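Local coordinates for protein lectin (Trichosanthes anguina, PDB 4HR6) that is a seed lectin that binds carbohydrate and is a three-chain, nontoxic homologue of the type II ribosome-inactivating proteins, at residues B[142-145]-B[146-150]; B[119-122]-B[123-126]; B[110-113]-B[114-118]. One frame throughout, in Å; residues are numbered along the deposited sequence.

Contact 1: residues B[142-145]-B[146-150]; sequences AIVS and LEDNW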
ATOM      1  N   ALA B 142      -8.928   4.952  -9.997  1.00 34.45           N
ATOM      2  CA  ALA B 142      -8.259   4.373  -8.854  1.00 34.66           C
ATOM      3  C   ALA B 142      -7.763   2.957  -9.167  1.00 34.59           C
ATOM      4  O   ALA B 142      -6.602   2.650  -8.949  1.00 38.05           O
ATOM      5  CB  ALA B 142      -9.188   4.364  -7.648  1.00 35.75           C
ATOM      6  N   ILE B 143      -8.650   2.106  -9.674  1.00 31.81           N
ATOM      7  CA  ILE B 143      -8.295   0.742 -10.013  1.00 31.70           C
ATOM      8  C   ILE B 143      -7.378   0.704 -11.248  1.00 31.56           C
ATOM      9  O   ILE B 143      -6.330   0.092 -11.217  1.00 29.49           O
ATOM     10  CB  ILE B 143      -9.556  -0.123 -10.203  1.00 31.73           C
ATOM     11  CG1 ILE B 143     -10.216  -0.326  -8.823  1.00 34.36           C
ATOM     12  CG2 ILE B 143      -9.216  -1.457 -10.852  1.00 33.56           C
ATOM     13  CD1 ILE B 143     -11.429  -1.226  -8.759  1.00 34.28           C
ATOM     14  N   VAL B 144      -7.771   1.383 -12.315  1.00 32.25           N
ATOM     15  CA  VAL B 144      -7.034   1.347 -13.569  1.00 33.11           C
ATOM     16  C   VAL B 144      -5.595   1.821 -13.432  1.00 32.79           C
ATOM     17  O   VAL B 144      -4.705   1.220 -14.037  1.00 32.35           O
ATOM     18  CB  VAL B 144      -7.777   2.130 -14.662  1.00 35.50           C
ATOM     19  CG1 VAL B 144      -6.876   2.440 -15.845  1.00 38.58           C
ATOM     20  CG2 VAL B 144      -8.980   1.325 -15.130  1.00 37.67           C
ATOM     21  N   SER B 145      -5.361   2.876 -12.650  1.00 32.17           N
ATOM     22  CA  SER B 145      -4.007   3.418 -12.461  1.00 32.62           C
ATOM     23  C   SER B 145      -3.093   2.444 -11.701  1.00 32.51           C
ATOM     24  O   SER B 145      -1.892   2.396 -11.942  1.00 33.47           O
ATOM     25  CB  SER B 145      -4.042   4.797 -11.773  1.00 32.46           C
ATOM     26  OG  SER B 145      -4.515   4.728 -10.443  1.00 33.68           O
ATOM     27  N   LEU B 146      -3.664   1.649 -10.805  1.00 29.57           N
ATOM     28  CA  LEU B 146      -2.910   0.597 -10.149  1.00 27.16           C
ATOM     29  C   LEU B 146      -2.531  -0.492 -11.158  1.00 27.43           C
ATOM     30  O   LEU B 146      -1.382  -0.914 -11.212  1.00 27.00           O
ATOM     31  CB  LEU B 146      -3.719  -0.023  -9.018  1.00 28.64           C
ATOM     32  CG  LEU B 146      -4.027   0.856  -7.808  1.00 27.93           C
ATOM     33  CD1 LEU B 146      -4.982   0.114  -6.870  1.00 29.09           C
ATOM     34  CD2 LEU B 146      -2.755   1.231  -7.081  1.00 26.70           C
ATOM     35  N   GLU B 147      -3.495  -0.930 -11.965  1.00 27.10           N
ATOM     36  CA  GLU B 147      -3.239  -1.986 -12.953  1.00 28.64           C
ATOM     37  C   GLU B 147      -2.135  -1.579 -13.930  1.00 28.72           C
ATOM     38  O   GLU B 147      -1.192  -2.331 -14.167  1.00 27.40           O
ATOM     39  CB  GLU B 147      -4.517  -2.326 -13.719  1.00 28.77           C
ATOM     40  CG  GLU B 147      -5.572  -3.036 -12.867  1.00 27.97           C
ATOM     41  CD  GLU B 147      -6.897  -3.207 -13.590  1.00 28.59           C
ATOM     42  OE1 GLU B 147      -7.003  -2.823 -14.763  1.00 31.53           O
ATOM     43  OE2 GLU B 147      -7.855  -3.714 -12.989  1.00 27.90           O
ATOM     44  N   ASP B 148      -2.258  -0.380 -14.470  1.00 29.77           N
ATOM     45  CA  ASP B 148      -1.331   0.118 -15.463  1.00 33.31           C
ATOM     46  C   ASP B 148       0.078   0.410 -14.911  1.00 33.74           C
ATOM     47  O   ASP B 148       1.042   0.418 -15.675  1.00 33.61           O
ATOM     48  CB  ASP B 148      -1.899   1.373 -16.129  1.00 34.74           C
ATOM     49  CG  ASP B 148      -3.100   1.080 -17.025  1.00 37.73           C
ATOM     50  OD1 ASP B 148      -3.373  -0.090 -17.360  1.00 38.14           O
ATOM     51  OD2 ASP B 148      -3.776   2.046 -17.399  1.00 40.37           O
ATOM     52  N   ASN B 149       0.208   0.651 -13.607  1.00 31.94           N
ATOM     53  CA  ASN B 149       1.520   1.003 -13.014  1.00 28.37           C
ATOM     54  C   ASN B 149       2.195  -0.068 -12.186  1.00 27.59           C
ATOM     55  O   ASN B 149       3.235   0.189 -11.592  1.00 28.15           O
ATOM     56  CB  ASN B 149       1.372   2.260 -12.155  1.00 31.03           C
ATOM     57  CG  ASN B 149       1.246   3.510 -12.989  1.00 30.75           C
ATOM     58  OD1 ASN B 149       2.188   3.915 -13.637  1.00 34.69           O
ATOM     59  ND2 ASN B 149       0.084   4.101 -13.001  1.00 33.26           N
ATOM     60  N   TRP B 150       1.625  -1.274 -12.131  1.00 27.58           N
ATOM     61  CA  TRP B 150       2.167  -2.328 -11.259  1.00 28.12           C
ATOM     62  C   TRP B 150       3.632  -2.653 -11.516  1.00 28.92           C
ATOM     63  O   TRP B 150       4.411  -2.862 -10.581  1.00 31.21           O
ATOM     64  CB  TRP B 150       1.350  -3.603 -11.427  1.00 27.58           C
ATOM     65  CG  TRP B 150       1.850  -4.736 -10.657  1.00 26.66           C
ATOM     66  CD1 TRP B 150       1.864  -4.856  -9.309  1.00 27.99           C
ATOM     67  CD2 TRP B 150       2.383  -5.964 -11.176  1.00 26.83           C
ATOM     68  NE1 TRP B 150       2.379  -6.081  -8.944  1.00 27.20           N
ATOM     69  CE2 TRP B 150       2.716  -6.775 -10.070  1.00 26.37           C
ATOM     70  CE3 TRP B 150       2.627  -6.448 -12.467  1.00 28.01           C
ATOM     71  CZ2 TRP B 150       3.274  -8.048 -10.206  1.00 28.66           C
ATOM     72  CZ3 TRP B 150       3.180  -7.716 -12.609  1.00 29.24           C
ATOM     73  CH2 TRP B 150       3.486  -8.508 -11.481  1.00 30.08           C
TER
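Ser-145 O is gripped twice by Asn-149, from its side chain and its backbone. The amide nitrogen ND2 of Asn-149 gives the stronger bond, lying 2.8 Å from Ser-145 O with an N-H...O angle of 154°, and the oxygen sits close to the plane of that amide. This bond curls the side chain back by one turn and limits rotation of the amide, while Asn-149 N reaches the same Ser-145 O at 3.2 Å in a weak bond. One step earlier the turns are regular: Asp-148 N donates to Val-144 O at 3.0 Å, and Glu-147 N to Ile-143 O at 3.1 Å. These i to i+4 bonds belong to a largely buried part of helix 141-159, in the ribosome-inactivating-protein fold, which packs against helix 121-132 and strand 166-174. Val-144 and Asp-148 run side by side and point the same way. With CG1 of Val-144 anti to its backbone N (chi1 164°), that methyl lies 3.5 Å from Asp-148 OD2. Ile-143 CG2 approaches Glu-147 OE2 at 3.4 Å, the two side chains crossing at a slant. The polar partners of both carboxylates lie elsewhere: Glu-147 OE1 and Asp-148 OD1 make salt bridges to Arg-78 NH1, and Glu-147 OE2 probably accepts a hydrogen bond from Gln-112. The branch carbon CG of Leu-146 rests on the carbonyl of Ala-142, 3.3 Å from its O, and the same side chain also packs on Tyr-264 of another chain. Ser-145 turns OG between its own N and carbonyl carbon (chi1 66°), a rotation that lets the hydroxyl bond to Leu-141 O in the preceding turn.

Contact 2: residues B[119-122]-B[123-126]; sequences KFRF and IEQS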
ATOM      1  N   LYS B 119      -2.724  -8.787  -6.865  1.00 28.90           N
ATOM      2  CA  LYS B 119      -1.599  -7.862  -6.817  1.00 28.26           C
ATOM      3  C   LYS B 119      -1.830  -6.734  -5.809  1.00 29.92           C
ATOM      4  O   LYS B 119      -0.866  -6.221  -5.219  1.00 30.62           O
ATOM      5  CB  LYS B 119      -1.379  -7.246  -8.193  1.00 27.61           C
ATOM      6  CG  LYS B 119      -0.932  -8.206  -9.282  1.00 27.47           C
ATOM      7  CD  LYS B 119      -0.936  -7.491 -10.628  1.00 26.45           C
ATOM      8  CE  LYS B 119      -0.427  -8.365 -11.747  1.00 26.04           C
ATOM      9  NZ  LYS B 119      -0.584  -7.674 -13.051  1.00 27.95           N
ATOM     10  N   PHE B 120      -3.096  -6.324  -5.660  1.00 28.31           N
ATOM     11  CA  PHE B 120      -3.461  -5.128  -4.908  1.00 29.07           C
ATOM     12  C   PHE B 120      -4.624  -5.387  -3.928  1.00 30.58           C
ATOM     13  O   PHE B 120      -5.694  -5.804  -4.346  1.00 29.66           O
ATOM     14  CB  PHE B 120      -3.894  -4.012  -5.848  1.00 29.81           C
ATOM     15  CG  PHE B 120      -2.813  -3.528  -6.768  1.00 29.80           C
ATOM     16  CD1 PHE B 120      -1.855  -2.632  -6.324  1.00 30.23           C
ATOM     17  CD2 PHE B 120      -2.753  -3.975  -8.087  1.00 32.08           C
ATOM     18  CE1 PHE B 120      -0.860  -2.177  -7.173  1.00 31.03           C
ATOM     19  CE2 PHE B 120      -1.759  -3.531  -8.941  1.00 32.00           C
ATOM     20  CZ  PHE B 120      -0.811  -2.625  -8.483  1.00 31.83           C
ATOM     21  N   ARG B 121      -4.399  -5.094  -2.646  1.00 30.18           N
ATOM     22  CA  ARG B 121      -5.434  -5.143  -1.609  1.00 31.54           C
ATOM     23  C   ARG B 121      -6.633  -4.255  -1.938  1.00 29.57           C
ATOM     24  O   ARG B 121      -7.769  -4.662  -1.752  1.00 29.36           O
ATOM     25  CB  ARG B 121      -4.844  -4.774  -0.245  1.00 36.10           C
ATOM     26  CG  ARG B 121      -3.866  -5.814   0.311  1.00 40.84           C
ATOM     27  CD  ARG B 121      -3.845  -5.797   1.851  1.00 47.68           C
ATOM     28  NE  ARG B 121      -3.036  -6.886   2.390  1.00 51.94           N
ATOM     29  CZ  ARG B 121      -1.710  -6.850   2.578  1.00 58.50           C
ATOM     30  NH1 ARG B 121      -0.996  -5.760   2.293  1.00 60.98           N
ATOM     31  NH2 ARG B 121      -1.085  -7.920   3.069  1.00 58.06           N
ATOM     32  N   PHE B 122      -6.395  -3.083  -2.510  1.00 29.72           N
ATOM     33  CA  PHE B 122      -7.485  -2.183  -2.884  1.00 31.04           C
ATOM     34  C   PHE B 122      -8.452  -2.814  -3.892  1.00 32.42           C
ATOM     35  O   PHE B 122      -9.679  -2.612  -3.816  1.00 29.62           O
ATOM     36  CB  PHE B 122      -6.923  -0.877  -3.443  1.00 32.97           C
ATOM     37  CG  PHE B 122      -7.968   0.119  -3.798  1.00 34.20           C
ATOM     38  CD1 PHE B 122      -8.613   0.837  -2.807  1.00 37.56           C
ATOM     39  CD2 PHE B 122      -8.329   0.330  -5.111  1.00 36.48           C
ATOM     40  CE1 PHE B 122      -9.599   1.760  -3.126  1.00 35.96           C
ATOM     41  CE2 PHE B 122      -9.315   1.245  -5.440  1.00 37.37           C
ATOM     42  CZ  PHE B 122      -9.946   1.972  -4.442  1.00 37.44           C
ATOM     43  N   ILE B 123      -7.905  -3.602  -4.819  1.00 30.69           N
ATOM     44  CA  ILE B 123      -8.726  -4.245  -5.836  1.00 29.37           C
ATOM     45  C   ILE B 123      -9.403  -5.470  -5.245  1.00 27.33           C
ATOM     46  O   ILE B 123     -10.567  -5.701  -5.467  1.00 29.64           O
ATOM     47  CB  ILE B 123      -7.914  -4.603  -7.113  1.00 27.95           C
ATOM     48  CG1 ILE B 123      -7.415  -3.327  -7.771  1.00 27.22           C
ATOM     49  CG2 ILE B 123      -8.778  -5.377  -8.108  1.00 28.60           C
ATOM     50  CD1 ILE B 123      -6.453  -3.574  -8.918  1.00 28.94           C
ATOM     51  N   GLU B 124      -8.673  -6.249  -4.492  1.00 28.71           N
ATOM     52  CA  GLU B 124      -9.276  -7.336  -3.741  1.00 32.48           C
ATOM     53  C   GLU B 124     -10.514  -6.865  -2.947  1.00 33.29           C
ATOM     54  O   GLU B 124     -11.575  -7.495  -3.003  1.00 33.50           O
ATOM     55  CB  GLU B 124      -8.255  -7.920  -2.790  1.00 33.41           C
ATOM     56  CG  GLU B 124      -8.754  -9.123  -2.001  1.00 35.47           C
ATOM     57  CD  GLU B 124      -7.864  -9.446  -0.819  1.00 36.48           C
ATOM     58  OE1 GLU B 124      -8.095 -10.490  -0.165  1.00 41.99           O
ATOM     59  OE2 GLU B 124      -6.919  -8.674  -0.563  1.00 34.32           O
ATOM     60  N   GLN B 125     -10.358  -5.765  -2.212  1.00 33.96           N
ATOM     61  CA  GLN B 125     -11.424  -5.247  -1.362  1.00 33.33           C
ATOM     62  C   GLN B 125     -12.589  -4.725  -2.186  1.00 32.84           C
ATOM     63  O   GLN B 125     -13.732  -4.959  -1.840  1.00 32.17           O
ATOM     64  CB  GLN B 125     -10.919  -4.164  -0.390  1.00 33.92           C
ATOM     65  CG  GLN B 125     -11.947  -3.760   0.679  1.00 35.47           C
ATOM     66  CD  GLN B 125     -12.400  -4.935   1.535  1.00 33.63           C
ATOM     67  OE1 GLN B 125     -11.594  -5.586   2.170  1.00 38.89           O
ATOM     68  NE2 GLN B 125     -13.692  -5.223   1.526  1.00 37.18           N
ATOM     69  N   SER B 126     -12.315  -4.033  -3.284  1.00 33.35           N
ATOM     70  CA  SER B 126     -13.386  -3.623  -4.167  1.00 32.93           C
ATOM     71  C   SER B 126     -14.191  -4.821  -4.659  1.00 35.03           C
ATOM     72  O   SER B 126     -15.431  -4.798  -4.629  1.00 37.97           O
ATOM     73  CB  SER B 126     -12.851  -2.834  -5.348  1.00 33.41           C
ATOM     74  OG  SER B 126     -12.120  -1.718  -4.897  1.00 35.24           O
TER
HETATM   75  O   HOH W   1      -5.982  -8.498   2.077  1.00 55.27           O
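Phe-120 and Glu-124 make the first full turn of helix 121-132, where Phe-120 is both the residue that leaves the helical conformation of 103-119 and the N-cap position of the next helix. Two helices of the ribosome-inactivating-protein fold are thus joined at a single non-helical residue. Phe-120 O takes Glu-124 N in its carbonyl plane at 3.0 Å, with an almost straight N-H...O angle of 179°. Ile-123 N adds a weak bond to the same Phe-120 O, and Gln-125 N continues the series to Arg-121 O at 2.9 Å. Phe-120 and Ile-123 lie side by side and point the same way, the methyl CD1 of Ile-123 coming to 3.8 Å from Phe-120 CD2. On the polar side, water 1 lies in plane at the edge of the Arg-121 guanidinium and links it to Glu-124: the bond from Arg-121 NE is weak, whereas the water donates to Glu-124 OE2 at 2.8 Å. Other chains supply the main partners, Arg-21 of one binding Glu-124 and the Ala-221 carbonyl of another binding Arg-121. The Phe-122 ring stacks with Tyr-264 of that second chain. At the far end, Phe-122 O is shared by Ser-126 N, 3.0 Å away, and Ser-126 OG, 2.8 Å away, the two donors arriving from opposite faces of its carbonyl plane. With CG beside its own carbonyl carbon (chi1 -178°), Phe-122 also carries its ring under that hydroxyl, which stands over one face, displaced toward the rim, with Ser-126 OG 4.1 Å from Phe-122 CE2.

Contact 3: residues B[110-113]-B[114-118]; sequences IIQM and VLEAS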
ATOM      1  N   ILE B 110     -12.100 -11.694 -15.876  1.00 28.53           N
ATOM      2  CA  ILE B 110     -11.422 -12.716 -15.110  1.00 27.22           C
ATOM      3  C   ILE B 110     -10.043 -12.233 -14.654  1.00 27.13           C
ATOM      4  O   ILE B 110      -9.677 -12.403 -13.500  1.00 28.43           O
ATOM      5  CB  ILE B 110     -11.310 -14.021 -15.921  1.00 30.22           C
ATOM      6  CG1 ILE B 110     -12.674 -14.693 -16.011  1.00 31.40           C
ATOM      7  CG2 ILE B 110     -10.318 -14.971 -15.271  1.00 30.56           C
ATOM      8  CD1 ILE B 110     -12.823 -15.614 -17.192  1.00 32.91           C
ATOM      9  N   ILE B 111      -9.290 -11.628 -15.560  1.00 24.73           N
ATOM     10  CA  ILE B 111      -7.954 -11.167 -15.243  1.00 26.79           C
ATOM     11  C   ILE B 111      -8.022 -10.155 -14.091  1.00 25.85           C
ATOM     12  O   ILE B 111      -7.285 -10.263 -13.118  1.00 24.88           O
ATOM     13  CB  ILE B 111      -7.250 -10.600 -16.511  1.00 28.34           C
ATOM     14  CG1 ILE B 111      -6.896 -11.760 -17.451  1.00 29.33           C
ATOM     15  CG2 ILE B 111      -5.998  -9.816 -16.163  1.00 29.18           C
ATOM     16  CD1 ILE B 111      -6.432 -11.318 -18.815  1.00 32.04           C
ATOM     17  N   GLN B 112      -8.936  -9.202 -14.182  1.00 26.46           N
ATOM     18  CA  GLN B 112      -9.039  -8.188 -13.141  1.00 27.77           C
ATOM     19  C   GLN B 112      -9.466  -8.767 -11.805  1.00 26.61           C
ATOM     20  O   GLN B 112      -8.869  -8.466 -10.782  1.00 26.97           O
ATOM     21  CB  GLN B 112      -9.968  -7.078 -13.572  1.00 27.60           C
ATOM     22  CG  GLN B 112      -9.368  -6.243 -14.675  1.00 28.21           C
ATOM     23  CD  GLN B 112     -10.232  -5.072 -15.016  1.00 29.52           C
ATOM     24  OE1 GLN B 112     -11.212  -5.198 -15.754  1.00 31.92           O
ATOM     25  NE2 GLN B 112      -9.880  -3.922 -14.484  1.00 28.60           N
ATOM     26  N   MET B 113     -10.472  -9.631 -11.825  1.00 28.09           N
ATOM     27  CA  MET B 113     -11.043 -10.161 -10.598  1.00 26.33           C
ATOM     28  C   MET B 113     -10.186 -11.226  -9.945  1.00 28.87           C
ATOM     29  O   MET B 113     -10.379 -11.519  -8.757  1.00 27.68           O
ATOM     30  CB  MET B 113     -12.427 -10.714 -10.850  1.00 27.02           C
ATOM     31  CG  MET B 113     -13.464  -9.642 -11.098  1.00 27.77           C
ATOM     32  SD  MET B 113     -15.131 -10.287 -11.351  1.00 28.52           S
ATOM     33  CE  MET B 113     -15.531 -10.863  -9.695  1.00 29.45           C
ATOM     34  N   VAL B 114      -9.221 -11.789 -10.680  1.00 27.92           N
ATOM     35  CA  VAL B 114      -8.346 -12.813 -10.109  1.00 28.49           C
ATOM     36  C   VAL B 114      -6.893 -12.336 -10.001  1.00 29.60           C
ATOM     37  O   VAL B 114      -6.315 -12.315  -8.910  1.00 29.10           O
ATOM     38  CB  VAL B 114      -8.414 -14.119 -10.930  1.00 31.57           C
ATOM     39  CG1 VAL B 114      -7.445 -15.137 -10.370  1.00 33.89           C
ATOM     40  CG2 VAL B 114      -9.830 -14.683 -10.909  1.00 33.17           C
ATOM     41  N   LEU B 115      -6.293 -11.930 -11.121  1.00 30.47           N
ATOM     42  CA  LEU B 115      -4.883 -11.616 -11.101  1.00 29.96           C
ATOM     43  C   LEU B 115      -4.644 -10.232 -10.522  1.00 28.59           C
ATOM     44  O   LEU B 115      -3.767 -10.058  -9.701  1.00 26.80           O
ATOM     45  CB  LEU B 115      -4.259 -11.733 -12.494  1.00 32.91           C
ATOM     46  CG  LEU B 115      -4.294 -13.098 -13.173  1.00 35.52           C
ATOM     47  CD1 LEU B 115      -3.577 -13.032 -14.523  1.00 38.20           C
ATOM     48  CD2 LEU B 115      -3.639 -14.135 -12.285  1.00 37.93           C
ATOM     49  N   GLU B 116      -5.409  -9.240 -10.957  1.00 28.58           N
ATOM     50  CA  GLU B 116      -5.173  -7.880 -10.499  1.00 27.46           C
ATOM     51  C   GLU B 116      -5.561  -7.718  -9.019  1.00 27.47           C
ATOM     52  O   GLU B 116      -4.906  -6.992  -8.265  1.00 25.83           O
ATOM     53  CB  GLU B 116      -5.898  -6.889 -11.404  1.00 29.08           C
ATOM     54  CG  GLU B 116      -5.515  -6.981 -12.880  1.00 29.51           C
ATOM     55  CD  GLU B 116      -4.049  -6.760 -13.111  1.00 29.66           C
ATOM     56  OE1 GLU B 116      -3.590  -5.635 -12.870  1.00 31.83           O
ATOM     57  OE2 GLU B 116      -3.337  -7.716 -13.503  1.00 31.60           O
ATOM     58  N   ALA B 117      -6.605  -8.427  -8.598  1.00 27.66           N
ATOM     59  CA  ALA B 117      -6.965  -8.464  -7.184  1.00 28.68           C
ATOM     60  C   ALA B 117      -5.866  -9.083  -6.342  1.00 30.95           C
ATOM     61  O   ALA B 117      -5.692  -8.682  -5.190  1.00 30.55           O
ATOM     62  CB  ALA B 117      -8.246  -9.228  -6.983  1.00 28.11           C
ATOM     63  N   SER B 118      -5.147 -10.077  -6.888  1.00 28.51           N
ATOM     64  CA  SER B 118      -4.058 -10.694  -6.140  1.00 28.34           C
ATOM     65  C   SER B 118      -2.897  -9.721  -5.935  1.00 28.27           C
ATOM     66  O   SER B 118      -2.157  -9.829  -4.971  1.00 27.75           O
ATOM     67  CB  SER B 118      -3.553 -11.954  -6.844  1.00 29.78           C
ATOM     68  OG  SER B 118      -4.572 -12.954  -6.894  1.00 32.15           O
TER
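Ile-110 and Val-114 meet by their CG2 methyls, one turn apart on helix 103-119, with 4.4 Å between Ile-110 CG2 and Val-114 CG2. A similar touch joins the next pair, Ile-111 CG2 approaching Leu-115 CD1 at 4.3 Å. Glu-116 sets out toward 110-113 and turns back over Gln-112. Its first torsion places CG beside the backbone N (chi1 -57°), with Glu-116 CG 3.7 Å from Gln-112 CA; the second (chi2 -59°) then swings the carboxylate round, and OE2 makes a salt bridge to Lys-119. The methyl of Ala-117 rests on the neighbouring carbonyl, CB lying 3.6 Å from Met-113 O, an oxygen that also accepts from Tyr-13 OH of another chain. Underneath these side chains the helix widens into a pi-type turn over residues 111-116. Ile-111 O is shared there by Leu-115 N, the usual i+4 donor, at 2.8 Å and Glu-116 N, one residue further on, at 3.0 Å, the latter bond being the straighter with an N-H...O angle of 163°. Ala-117 N likewise bonds to Gln-112 O at 3.1 Å, five residues back. An i+4 bond returns with Ser-118 N to Val-114 O, and Ser-118 OG joins it on the same oxygen, 2.7 Å from Val-114 O. All the touching residues are buried, Ile-110 on helix 85-96 and Met-113 between it and helix 121-132. A central helix with a pi-type widening, carrying a glutamate and then a basic residue three positions later, is characteristic of the ribosome-inactivating-protein active-site region, where toxic relatives have an arginine; Glu-116 and Lys-119 probably occupy the equivalent places in this nontoxic homologue.

The three contacts lie in series on consecutive helices 103-119, 121-132 and 141-159. Contacts 2 and 3 are nearest, their centres about 9 Å apart, with Ile-123 CG2 packed 3.7 Å from Ala-117 CA. Contact 1 lies about 11 Å from contact 2 and 12 Å from contact 3, centre to centre. It joins contact 2 through Trp-150, which meets the Phe-120 ring at about 75° and forms a cation-pi pair with Lys-119, Trp-150 CE3 lying 3.5 Å from Lys-119 NZ. Contacts 1 and 3 are bridged by Glu-147 OE2 and Gln-112 NE2, whose 2.5 Å separation is doubtfully short. Lys-119, salt-bridged to Glu-116, thus links all three contacts, consistent with the active-site region of related ribosome-inactivating proteins.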